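Local coordinates for protein CptN Toxin (Eubacterium rectale DSM 17629, PDB 4RMO) that acts as the toxin of a type III toxin-antitoxin system, probably an endoribonuclease, and binds its own pseudoknot RNA antitoxin, at residues A[47-52]-A[91-96]; A[87-92]-A[124-129]. All coordinates share one frame; numbering follows the deposited sequence.

How the contacts relate
Contact 1 pairs two strands of the antiparallel sheet, and contact 2 packs the loop before one of them against helix 116-134. Their centres lie about 9 Å apart. They share D91 and M92, and 91-96 begins where 87-92 ends. A probable backbone hydrogen bond also joins them, with L88 N 3.0 Å from P49 O. The methyl CG2 of I48 packs 3.7 Å from L88 O. The bound RNA meets this region at two places. G3 and U4 of chain B pair with D91 and Q90 on the loop, whereas U26 of chain B lies along R127 and K128 of the helix.

Contact 1 (A[47-52]-A[91-96]); sequences MIPLSS and DMFPIS. With nucleotides of chain B.
M47 and F93 form an antiparallel, hydrogen-bonded pair where strand 44-51 meets strand 93-96 in the sheet. M47 N donates to F93 O at 2.9 Å, almost straight at 172°. F93 N returns a bond to M47 O at 3.0 Å, in the plane of that carbonyl. The two strand segments then diverge, with 113° between their directions.

M47 is a selenomethionine. Its CB lies over one face of the F93 ring, 4.2 Å from the centroid, in a CH-pi contact displaced toward the rim. The chain bends at chi2 and chi3. SE stays near CG2 of I95, and CE leads away. CG meets CG2 of I95 at 3.6 Å. F13 and H32 also meet the F93 ring, while I146 of helix 146-153 touches its side chain.

I48 points away from 91-96, and only CG1 touches there, against CB of M92. Beyond it, I122 of helix 116-134 packs on I48. The side chain of M92, also a selenomethionine, turns to that helix.

P49 turns back toward 91-96. Its CD lies 4.3 Å from CE2 of F93, while CG and CD lie against the backbone O of D91. The pyrrolidine ring crosses the D91 side chain at about a right angle, CG to CB.

The carboxylate of D91 reads the base edge of G3 of chain B with two bonds. N2 of G3 of chain B donates to D91 OD1 at 2.8 Å, and N1 of G3 of chain B donates to D91 OD2 at 2.8 Å and 175°.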
loop_
_atom_site.group_PDB
_atom_site.type_symbol
_atom_site.label_atom_id
_atom_site.label_comp_id
_atom_site.label_asym_id
_atom_site.label_seq_id
_atom_site.Cartn_x
_atom_site.Cartn_y
_atom_site.Cartn_z
HETATM N N MSE A 47 25.444 -2.198 -1.522
HETATM C CA MSE A 47 25.248 -2.909 -2.771
HETATM C C MSE A 47 24.908 -4.333 -2.498
HETATM O O MSE A 47 25.328 -4.916 -1.527
HETATM C CB MSE A 47 26.529 -2.973 -3.582
HETATM C CG MSE A 47 27.247 -1.660 -3.669
HETATM SE SE MSE A 47 26.182 -0.405 -4.756
HETATM C CE MSE A 47 26.113 -1.278 -6.520
ATOM N N ILE A 48 24.194 -4.940 -3.444
ATOM C CA ILE A 48 23.855 -6.361 -3.395
ATOM C C ILE A 48 24.284 -7.043 -4.681
ATOM O O ILE A 48 23.876 -6.668 -5.780
ATOM C CB ILE A 48 22.339 -6.534 -3.223
ATOM C CG1 ILE A 48 21.871 -5.780 -1.958
ATOM C CG2 ILE A 48 21.963 -7.998 -3.135
ATOM C CD1 ILE A 48 20.373 -5.748 -1.810
ATOM N N PRO A 49 25.099 -8.087 -4.561
ATOM C CA PRO A 49 25.518 -8.784 -5.739
ATOM C C PRO A 49 24.423 -9.708 -6.282
ATOM O O PRO A 49 23.710 -10.279 -5.499
ATOM C CB PRO A 49 26.691 -9.649 -5.216
ATOM C CG PRO A 49 26.368 -9.909 -3.798
ATOM C CD PRO A 49 25.664 -8.654 -3.327
ATOM N N LEU A 50 24.366 -9.910 -7.601
ATOM C CA LEU A 50 23.460 -10.863 -8.197
ATOM C C LEU A 50 24.127 -12.119 -8.713
ATOM O O LEU A 50 25.305 -12.103 -9.079
ATOM C CB LEU A 50 22.711 -10.251 -9.370
ATOM C CG LEU A 50 21.977 -8.924 -9.239
ATOM C CD1 LEU A 50 20.946 -8.811 -10.371
ATOM C CD2 LEU A 50 21.312 -8.691 -7.907
ATOM N N SER A 51 23.352 -13.196 -8.761
ATOM C CA SER A 51 23.742 -14.412 -9.384
ATOM C C SER A 51 22.572 -14.925 -10.248
ATOM O O SER A 51 21.413 -14.788 -9.881
ATOM C CB SER A 51 24.127 -15.412 -8.343
ATOM O OG SER A 51 24.271 -16.727 -8.908
ATOM N N SER A 52 22.872 -15.579 -11.362
ATOM C CA SER A 52 21.834 -16.257 -12.154
ATOM C C SER A 52 21.709 -17.741 -11.865
ATOM O O SER A 52 21.107 -18.461 -12.644
ATOM C CB SER A 52 22.058 -15.996 -13.650
ATOM O OG SER A 52 23.320 -16.435 -14.047
ATOM N N ASP A 91 25.057 -11.241 1.142
ATOM C CA ASP A 91 26.429 -10.871 0.829
ATOM C C ASP A 91 26.541 -9.415 0.474
ATOM O O ASP A 91 27.462 -8.989 -0.235
ATOM C CB ASP A 91 26.936 -11.721 -0.318
ATOM C CG ASP A 91 27.095 -13.158 0.072
ATOM O OD1 ASP A 91 27.551 -13.427 1.191
ATOM O OD2 ASP A 91 26.825 -14.047 -0.769
HETATM N N MSE A 92 25.603 -8.638 0.958
HETATM C CA MSE A 92 25.629 -7.207 0.673
HETATM C C MSE A 92 26.808 -6.549 1.336
HETATM O O MSE A 92 27.315 -7.049 2.355
HETATM C CB MSE A 92 24.357 -6.563 1.183
HETATM C CG MSE A 92 24.285 -6.632 2.715
HETATM SE SE MSE A 92 22.506 -6.030 3.319
HETATM C CE MSE A 92 22.591 -4.140 2.836
ATOM N N PHE A 93 27.205 -5.392 0.821
ATOM C CA PHE A 93 28.418 -4.756 1.303
ATOM C C PHE A 93 28.473 -3.311 0.920
ATOM O O PHE A 93 27.739 -2.874 0.043
ATOM C CB PHE A 93 29.648 -5.464 0.692
ATOM C CG PHE A 93 29.698 -5.362 -0.818
ATOM C CD1 PHE A 93 30.288 -4.284 -1.441
ATOM C CD2 PHE A 93 29.162 -6.351 -1.593
ATOM C CE1 PHE A 93 30.365 -4.207 -2.804
ATOM C CE2 PHE A 93 29.199 -6.281 -2.971
ATOM C CZ PHE A 93 29.803 -5.180 -3.584
ATOM N N PRO A 94 29.330 -2.546 1.579
ATOM C CA PRO A 94 29.377 -1.115 1.309
ATOM C C PRO A 94 30.434 -0.703 0.348
ATOM O O PRO A 94 31.423 -1.388 0.184
ATOM C CB PRO A 94 29.703 -0.532 2.666
ATOM C CG PRO A 94 30.548 -1.575 3.313
ATOM C CD PRO A 94 30.118 -2.904 2.760
ATOM N N ILE A 95 30.222 0.426 -0.297
ATOM C CA ILE A 95 31.134 0.894 -1.301
ATOM C C ILE A 95 31.067 2.426 -1.407
ATOM O O ILE A 95 30.150 3.046 -0.878
ATOM C CB ILE A 95 30.789 0.271 -2.650
ATOM C CG1 ILE A 95 31.978 0.312 -3.581
ATOM C CG2 ILE A 95 29.630 0.976 -3.333
ATOM C CD1 ILE A 95 31.921 -0.776 -4.631
ATOM N N SER A 96 32.063 3.032 -2.038
ATOM C CA SER A 96 32.054 4.470 -2.271
ATOM C C SER A 96 32.114 4.710 -3.747
ATOM O O SER A 96 32.441 3.816 -4.525
ATOM C CB SER A 96 33.257 5.170 -1.578
ATOM O OG SER A 96 34.494 4.743 -2.106
ATOM P P G B 3 28.760 -24.621 -2.346
ATOM O OP1 G B 3 28.519 -26.046 -2.259
ATOM O OP2 G B 3 27.760 -23.756 -3.052
ATOM O "O5'" G B 3 28.923 -23.926 -0.935
ATOM C "C5'" G B 3 29.905 -24.364 0.008
ATOM C "C4'" G B 3 30.094 -23.303 1.073
ATOM O "O4'" G B 3 30.563 -22.083 0.433
ATOM C "C3'" G B 3 28.841 -22.882 1.822
ATOM O "O3'" G B 3 28.599 -23.697 2.969
ATOM C "C2'" G B 3 29.202 -21.474 2.263
ATOM O "O2'" G B 3 29.984 -21.432 3.437
ATOM C "C1'" G B 3 29.974 -20.961 1.051
ATOM N N9 G B 3 29.115 -20.292 0.077
ATOM C C8 G B 3 28.465 -20.869 -0.982
ATOM N N7 G B 3 27.714 -20.032 -1.642
ATOM C C5 G B 3 27.902 -18.820 -0.994
ATOM C C6 G B 3 27.354 -17.549 -1.262
ATOM O O6 G B 3 26.608 -17.215 -2.183
ATOM N N1 G B 3 27.805 -16.594 -0.354
ATOM C C2 G B 3 28.641 -16.846 0.702
ATOM N N2 G B 3 28.933 -15.802 1.490
ATOM N N3 G B 3 29.155 -18.034 0.965
ATOM C C4 G B 3 28.757 -18.965 0.073
#

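Contact 2 (A[87-92]-A[124-129]); sequences FLIQDM and QKARKV. With nucleotides of chain B.
I89 lays both of its branches over one side of helix 116-134. CG2 rests 3.7 Å from CA of A126 and also touches CG2 of V129. CG1 lies beside the backbone N, anti to the carbonyl carbon (chi1 -55°), and carries CD1 to CB of K125, 3.7 Å away. The side chains of I89 and K125 cross at about a right angle. The amino end of K125 leads away and bonds to C71 O and H75 ND1.

V129 points toward the loop. Its CG1 lies 3.7 Å from I89 O, which also accepts the backbone bond from M92 N. M92 slides past V129 in the opposite direction, SE to CG1 at 4.0 Å. SE also lies 3.6 Å from A126 O, and CE reaches CB of A126. No hydrogen bond crosses between the two segments, and the touching side chains are largely apolar.

Q90 points away from the helix, and its extended chain brings the amide to the RNA. The amide pairs with U4 of chain B: N3 of U4 of chain B donates to Q90 OE1 at 2.7 Å, and Q90 NE2 donates to O4 of U4 of chain B at 2.7 Å. NE2 also donates to D91 OD2, from above the carboxylate plane, which links the two side chains that bind U4 and G3 of chain B. R127, on the helix, has its guanidinium edge near OP2 of U26 of chain B.

The short 3-10 segment 89-90 thus sits between helix 116-134 and the RNA. L88 centres an inverse gamma turn just before it. The segment follows strand 84-87 and leads into strand 93-96, while C35 and F36 of strand 32-37 also pack on A126.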
loop_
_atom_site.group_PDB
_atom_site.type_symbol
_atom_site.label_atom_id
_atom_site.label_comp_id
_atom_site.label_asym_id
_atom_site.label_seq_id
_atom_site.Cartn_x
_atom_site.Cartn_y
_atom_site.Cartn_z
ATOM N N PHE A 87 19.212 -12.089 -5.832
ATOM C CA PHE A 87 19.807 -11.003 -5.105
ATOM C C PHE A 87 20.371 -11.637 -3.860
ATOM O O PHE A 87 19.601 -12.146 -3.047
ATOM C CB PHE A 87 18.765 -9.989 -4.708
ATOM C CG PHE A 87 18.305 -9.091 -5.830
ATOM C CD1 PHE A 87 17.543 -9.590 -6.892
ATOM C CD2 PHE A 87 18.552 -7.740 -5.784
ATOM C CE1 PHE A 87 17.090 -8.755 -7.876
ATOM C CE2 PHE A 87 18.100 -6.895 -6.760
ATOM C CZ PHE A 87 17.388 -7.407 -7.822
ATOM N N LEU A 88 21.695 -11.678 -3.739
ATOM C CA LEU A 88 22.316 -12.338 -2.604
ATOM C C LEU A 88 22.475 -11.290 -1.505
ATOM O O LEU A 88 23.552 -10.763 -1.245
ATOM C CB LEU A 88 23.625 -12.995 -2.948
ATOM C CG LEU A 88 23.689 -13.952 -4.148
ATOM C CD1 LEU A 88 24.932 -14.850 -4.108
ATOM C CD2 LEU A 88 22.453 -14.750 -4.357
ATOM N N ILE A 89 21.357 -11.010 -0.853
ATOM C CA ILE A 89 21.293 -9.957 0.130
ATOM C C ILE A 89 22.228 -10.327 1.295
ATOM O O ILE A 89 22.840 -9.453 1.911
ATOM C CB ILE A 89 19.836 -9.775 0.611
ATOM C CG1 ILE A 89 18.938 -9.536 -0.616
ATOM C CG2 ILE A 89 19.740 -8.627 1.584
ATOM C CD1 ILE A 89 17.483 -9.216 -0.304
ATOM N N GLN A 90 22.301 -11.625 1.594
ATOM C CA GLN A 90 23.281 -12.175 2.531
ATOM C C GLN A 90 24.678 -11.578 2.381
ATOM O O GLN A 90 25.384 -11.410 3.365
ATOM C CB GLN A 90 23.370 -13.696 2.343
ATOM C CG GLN A 90 23.695 -14.113 0.918
ATOM C CD GLN A 90 23.724 -15.596 0.736
ATOM O OE1 GLN A 90 22.996 -16.336 1.398
ATOM N NE2 GLN A 90 24.536 -16.059 -0.228
ATOM N N ASP A 91 25.057 -11.241 1.142
ATOM C CA ASP A 91 26.429 -10.871 0.829
ATOM C C ASP A 91 26.541 -9.415 0.474
ATOM O O ASP A 91 27.462 -8.989 -0.235
ATOM C CB ASP A 91 26.936 -11.721 -0.318
ATOM C CG ASP A 91 27.095 -13.158 0.072
ATOM O OD1 ASP A 91 27.551 -13.427 1.191
ATOM O OD2 ASP A 91 26.825 -14.047 -0.769
HETATM N N MSE A 92 25.603 -8.638 0.958
HETATM C CA MSE A 92 25.629 -7.207 0.673
HETATM C C MSE A 92 26.808 -6.549 1.336
HETATM O O MSE A 92 27.315 -7.049 2.355
HETATM C CB MSE A 92 24.357 -6.563 1.183
HETATM C CG MSE A 92 24.285 -6.632 2.715
HETATM SE SE MSE A 92 22.506 -6.030 3.319
HETATM C CE MSE A 92 22.591 -4.140 2.836
ATOM N N GLN A 124 13.466 -3.778 2.177
ATOM C CA GLN A 124 13.113 -4.218 3.522
ATOM C C GLN A 124 13.947 -5.379 3.928
ATOM O O GLN A 124 14.356 -5.472 5.098
ATOM C CB GLN A 124 11.623 -4.568 3.660
ATOM C CG GLN A 124 10.746 -3.305 3.700
ATOM C CD GLN A 124 9.225 -3.594 3.694
ATOM O OE1 GLN A 124 8.785 -4.741 3.853
ATOM N NE2 GLN A 124 8.432 -2.533 3.556
ATOM N N LYS A 125 14.144 -6.303 3.014
ATOM C CA LYS A 125 14.905 -7.489 3.338
ATOM C C LYS A 125 16.326 -7.085 3.676
ATOM O O LYS A 125 16.933 -7.636 4.584
ATOM C CB LYS A 125 14.846 -8.473 2.185
ATOM C CG LYS A 125 13.536 -9.197 2.135
ATOM C CD LYS A 125 13.456 -10.187 1.002
ATOM C CE LYS A 125 12.082 -10.844 0.928
ATOM N NZ LYS A 125 12.182 -12.149 0.243
ATOM N N ALA A 126 16.833 -6.093 2.965
ATOM C CA ALA A 126 18.199 -5.669 3.113
ATOM C C ALA A 126 18.430 -4.961 4.425
ATOM O O ALA A 126 19.514 -5.055 5.002
ATOM C CB ALA A 126 18.584 -4.746 1.967
ATOM N N ARG A 127 17.451 -4.189 4.860
ATOM C CA ARG A 127 17.560 -3.487 6.147
ATOM C C ARG A 127 17.579 -4.479 7.277
ATOM O O ARG A 127 18.304 -4.325 8.242
ATOM C CB ARG A 127 16.404 -2.530 6.313
ATOM C CG ARG A 127 16.563 -1.297 5.449
ATOM C CD ARG A 127 15.442 -0.251 5.704
ATOM N NE ARG A 127 15.585 0.842 4.741
ATOM C CZ ARG A 127 16.567 1.738 4.756
ATOM N NH1 ARG A 127 17.495 1.743 5.705
ATOM N NH2 ARG A 127 16.625 2.650 3.798
ATOM N N LYS A 128 16.747 -5.501 7.157
ATOM C CA LYS A 128 16.708 -6.548 8.114
ATOM C C LYS A 128 18.044 -7.340 8.138
ATOM O O LYS A 128 18.616 -7.591 9.199
ATOM C CB LYS A 128 15.577 -7.491 7.779
ATOM C CG LYS A 128 15.435 -8.614 8.764
ATOM C CD LYS A 128 14.167 -9.423 8.573
ATOM C CE LYS A 128 14.180 -10.650 9.500
ATOM N NZ LYS A 128 13.096 -11.653 9.226
ATOM N N VAL A 129 18.517 -7.747 6.969
ATOM C CA VAL A 129 19.726 -8.511 6.905
ATOM C C VAL A 129 20.910 -7.702 7.454
ATOM O O VAL A 129 21.718 -8.209 8.222
ATOM C CB VAL A 129 20.017 -8.974 5.484
ATOM C CG1 VAL A 129 21.477 -9.369 5.354
ATOM C CG2 VAL A 129 19.107 -10.125 5.127
ATOM P P G B 3 28.760 -24.621 -2.346
ATOM O OP1 G B 3 28.519 -26.046 -2.259
ATOM O OP2 G B 3 27.760 -23.756 -3.052
ATOM O "O5'" G B 3 28.923 -23.926 -0.935
ATOM C "C5'" G B 3 29.905 -24.364 0.008
ATOM C "C4'" G B 3 30.094 -23.303 1.073
ATOM O "O4'" G B 3 30.563 -22.083 0.433
ATOM C "C3'" G B 3 28.841 -22.882 1.822
ATOM O "O3'" G B 3 28.599 -23.697 2.969
ATOM C "C2'" G B 3 29.202 -21.474 2.263
ATOM O "O2'" G B 3 29.984 -21.432 3.437
ATOM C "C1'" G B 3 29.974 -20.961 1.051
ATOM N N9 G B 3 29.115 -20.292 0.077
ATOM C C8 G B 3 28.465 -20.869 -0.982
ATOM N N7 G B 3 27.714 -20.032 -1.642
ATOM C C5 G B 3 27.902 -18.820 -0.994
ATOM C C6 G B 3 27.354 -17.549 -1.262
ATOM O O6 G B 3 26.608 -17.215 -2.183
ATOM N N1 G B 3 27.805 -16.594 -0.354
ATOM C C2 G B 3 28.641 -16.846 0.702
ATOM N N2 G B 3 28.933 -15.802 1.490
ATOM N N3 G B 3 29.155 -18.034 0.965
ATOM C C4 G B 3 28.757 -18.965 0.073
ATOM P P U B 4 27.423 -24.792 2.989
ATOM O OP1 U B 4 27.946 -25.907 3.799
ATOM O OP2 U B 4 26.937 -25.021 1.606
ATOM O "O5'" U B 4 26.227 -24.032 3.719
ATOM C "C5'" U B 4 26.392 -23.524 5.054
ATOM C "C4'" U B 4 25.120 -22.842 5.496
ATOM O "O4'" U B 4 24.998 -21.574 4.778
ATOM C "C3'" U B 4 23.816 -23.596 5.216
ATOM O "O3'" U B 4 22.782 -23.182 6.108
ATOM C "C2'" U B 4 23.389 -23.024 3.869
ATOM O "O2'" U B 4 22.018 -23.138 3.550
ATOM C "C1'" U B 4 23.774 -21.559 4.062
ATOM N N1 U B 4 23.982 -20.821 2.823
ATOM C C2 U B 4 23.333 -19.616 2.669
ATOM O O2 U B 4 22.613 -19.141 3.522
ATOM N N3 U B 4 23.570 -18.982 1.477
ATOM C C4 U B 4 24.367 -19.432 0.442
ATOM O O4 U B 4 24.530 -18.726 -0.546
ATOM C C5 U B 4 25.007 -20.688 0.685
ATOM C C6 U B 4 24.802 -21.321 1.838
ATOM P P U B 26 16.923 1.338 9.894
ATOM O OP1 U B 26 17.482 2.651 9.490
ATOM O OP2 U B 26 16.836 0.193 8.943
ATOM O "O5'" U B 26 17.706 0.667 11.118
ATOM C "C5'" U B 26 18.056 1.443 12.302
ATOM C "C4'" U B 26 18.904 0.603 13.223
ATOM O "O4'" U B 26 18.180 -0.622 13.542
ATOM C "C3'" U B 26 20.245 0.159 12.649
ATOM O "O3'" U B 26 21.174 0.063 13.707
ATOM C "C2'" U B 26 19.941 -1.251 12.147
ATOM O "O2'" U B 26 21.032 -2.141 12.064
ATOM C "C1'" U B 26 18.958 -1.748 13.211
ATOM N N1 U B 26 18.058 -2.799 12.713
ATOM C C2 U B 26 18.162 -4.054 13.263
ATOM O O2 U B 26 18.969 -4.324 14.138
ATOM N N3 U B 26 17.315 -4.990 12.727
ATOM C C4 U B 26 16.392 -4.802 11.717
ATOM O O4 U B 26 15.686 -5.746 11.351
ATOM C C5 U B 26 16.320 -3.470 11.228
ATOM C C6 U B 26 17.158 -2.543 11.706
#